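Inactive poly [ADP-ribose] polymerase RCD1 (Arabidopsis thaliana, PDB 5NGO) is an Arabidopsis protein with an inactive PARP-type domain, bound by the downy mildew effector HaRxL106, which thereby suppresses plant immunity. Local coordinates at residues E51-H56 with R127-N132. Sequence-based numbering, arbitrary orientation.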
loop_
_atom_site.group_PDB
_atom_site.type_symbol
_atom_site.label_atom_id
_atom_site.label_comp_id
_atom_site.label_asym_id
_atom_site.label_seq_id
_atom_site.Cartn_x
_atom_site.Cartn_y
_atom_site.Cartn_z
ATOM N N GLU A 51 -15.515 -3.718 -9.048
ATOM C CA GLU A 51 -16.787 -3.614 -9.770
ATOM C C GLU A 51 -17.779 -2.669 -9.106
ATOM O O GLU A 51 -18.388 -1.863 -9.782
ATOM C CB GLU A 51 -17.453 -4.975 -9.903
ATOM C CG GLU A 51 -16.859 -5.847 -10.986
ATOM C CD GLU A 51 -17.546 -7.183 -11.056
ATOM O OE1 GLU A 51 -18.792 -7.236 -11.039
ATOM O OE2 GLU A 51 -16.830 -8.179 -11.115
ATOM N N ILE A 52 -17.927 -2.779 -7.789
ATOM C CA ILE A 52 -18.844 -1.924 -7.031
ATOM C C ILE A 52 -18.433 -0.455 -7.113
ATOM O O ILE A 52 -19.275 0.397 -7.389
ATOM C CB ILE A 52 -18.970 -2.371 -5.554
ATOM C CG1 ILE A 52 -19.678 -3.729 -5.488
ATOM C CG2 ILE A 52 -19.742 -1.349 -4.716
ATOM C CD1 ILE A 52 -19.548 -4.430 -4.143
ATOM N N THR A 53 -17.156 -0.161 -6.874
ATOM C CA THR A 53 -16.676 1.222 -6.875
ATOM C C THR A 53 -16.750 1.812 -8.295
ATOM O O THR A 53 -17.089 2.980 -8.454
ATOM C CB THR A 53 -15.270 1.331 -6.245
ATOM O OG1 THR A 53 -15.334 0.872 -4.887
ATOM C CG2 THR A 53 -14.779 2.768 -6.220
ATOM N N LYS A 54 -16.481 0.995 -9.311
ATOM C CA LYS A 54 -16.624 1.416 -10.704
ATOM C C LYS A 54 -18.070 1.806 -11.053
ATOM O O LYS A 54 -18.304 2.858 -11.647
ATOM C CB LYS A 54 -16.142 0.314 -11.655
ATOM C CG LYS A 54 -16.141 0.729 -13.114
ATOM C CD LYS A 54 -15.808 -0.415 -14.037
ATOM C CE LYS A 54 -15.855 0.066 -15.488
ATOM N NZ LYS A 54 -15.421 -1.047 -16.354
ATOM N N LYS A 55 -19.015 0.948 -10.692
ATOM C CA LYS A 55 -20.442 1.215 -10.878
ATOM C C LYS A 55 -20.922 2.450 -10.111
ATOM O O LYS A 55 -21.754 3.196 -10.606
ATOM C CB LYS A 55 -21.277 0.003 -10.472
ATOM C CG LYS A 55 -21.139 -1.175 -11.424
ATOM C CD LYS A 55 -21.697 -2.440 -10.815
ATOM C CE LYS A 55 -22.248 -3.399 -11.839
ATOM N NZ LYS A 55 -21.436 -3.604 -13.075
ATOM N N HIS A 56 -20.384 2.658 -8.919
ATOM C CA HIS A 56 -20.760 3.787 -8.072
ATOM C C HIS A 56 -20.201 5.140 -8.578
ATOM O O HIS A 56 -20.925 6.138 -8.623
ATOM C CB HIS A 56 -20.322 3.486 -6.625
ATOM C CG HIS A 56 -20.746 4.527 -5.637
ATOM N ND1 HIS A 56 -21.796 5.381 -5.884
ATOM C CD2 HIS A 56 -20.286 4.849 -4.404
ATOM C CE1 HIS A 56 -21.951 6.199 -4.860
ATOM N NE2 HIS A 56 -21.046 5.899 -3.950
ATOM N N ARG A 127 -2.368 -3.388 -4.595
ATOM C CA ARG A 127 -3.387 -2.737 -5.416
ATOM C C ARG A 127 -4.298 -2.019 -4.441
ATOM O O ARG A 127 -4.698 -2.600 -3.440
ATOM C CB ARG A 127 -4.218 -3.753 -6.185
ATOM C CG ARG A 127 -3.431 -4.777 -6.959
ATOM C CD ARG A 127 -4.284 -5.434 -8.018
ATOM N NE ARG A 127 -3.649 -6.617 -8.574
ATOM C CZ ARG A 127 -4.234 -7.467 -9.422
ATOM N NH1 ARG A 127 -5.483 -7.272 -9.837
ATOM N NH2 ARG A 127 -3.535 -8.497 -9.899
ATOM N N VAL A 128 -4.587 -0.753 -4.714
ATOM C CA VAL A 128 -5.457 0.055 -3.877
ATOM C C VAL A 128 -6.554 0.644 -4.744
ATOM O O VAL A 128 -6.279 1.236 -5.796
ATOM C CB VAL A 128 -4.705 1.211 -3.192
ATOM C CG1 VAL A 128 -5.616 1.941 -2.224
ATOM C CG2 VAL A 128 -3.455 0.697 -2.491
ATOM N N ILE A 129 -7.791 0.487 -4.281
ATOM C CA ILE A 129 -8.951 1.134 -4.891
ATOM C C ILE A 129 -9.065 2.518 -4.270
ATOM O O ILE A 129 -9.550 2.678 -3.149
ATOM C CB ILE A 129 -10.235 0.342 -4.634
ATOM C CG1 ILE A 129 -10.132 -1.054 -5.267
ATOM C CG2 ILE A 129 -11.448 1.081 -5.189
ATOM C CD1 ILE A 129 -11.166 -2.040 -4.736
ATOM N N MET A 130 -8.602 3.521 -5.006
ATOM C CA MET A 130 -8.615 4.888 -4.510
ATOM C C MET A 130 -9.944 5.580 -4.790
ATOM O O MET A 130 -10.304 6.504 -4.065
ATOM C CB MET A 130 -7.453 5.677 -5.106
ATOM C CG MET A 130 -6.104 5.291 -4.505
ATOM S SD MET A 130 -5.987 5.434 -2.724
ATOM C CE MET A 130 -6.399 7.129 -2.430
ATOM N N GLY A 131 -10.656 5.134 -5.832
ATOM C CA GLY A 131 -11.940 5.720 -6.211
ATOM C C GLY A 131 -11.848 7.208 -6.473
ATOM O O GLY A 131 -10.876 7.675 -7.064
ATOM N N ASN A 132 -12.858 7.943 -6.003
ATOM C CA ASN A 132 -12.840 9.408 -6.007
ATOM C C ASN A 132 -11.969 9.910 -4.888
ATOM O O ASN A 132 -12.380 9.911 -3.719
ATOM C CB ASN A 132 -14.244 9.980 -5.817
ATOM C CG ASN A 132 -15.041 9.934 -7.072
ATOM O OD1 ASN A 132 -16.145 9.473 -7.080
ATOM N ND2 ASN A 132 -14.477 10.466 -8.144
#
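Thr53, near the C-terminal end of helix 37-57, meets Ile129 and Gly131 where strand 121-129 gives way to a loop. From its first side-chain atom onward the threonine faces the branch methyl of the isoleucine: Thr53 CB lies 4.0 Å from Ile129 CG2. Beyond CB the side chain forks. The hydroxyl arm passes the same methyl, with Thr53 OG1 3.9 Å from Ile129 CG2, but this is plain van der Waals contact; the polar partner of OG1 is the side-chain amide of Gln49, one turn earlier in the helix. The methyl arm, turned opposite the backbone N across the CA-CB bond, reaches over to 127-132, where Thr53 CG2 stands 3.9 Å from Ile129 CG2. It also meets bare backbone, coming within 4.1 Å of Gly131 CA. One isoleucine methyl therefore faces all three side-chain atoms of the threonine, and the two β-branched side chains cross at a slant. Having no side chain, Gly131 presents its CA directly to the threonine methyl, and its backbone has a positive phi of 56°, a conformation that favours glycine. Thr53 and Gly131 come as near as 6.6 Å between their CA atoms. The interface is small, 97 Å² in all, yet its three touching residues are buried. Asp151 and His173, both in loops, also pack on Thr53, while Ile129 extends the apolar contact back along the helix to Phe46 and Val50. The arrangement is helix-on-sheet packing within the PARP-like domain: the last part of helix 37-57 rests against the end of strand 121-129, which runs in the mixed sheet between antiparallel neighbours 174-182 and 62-68.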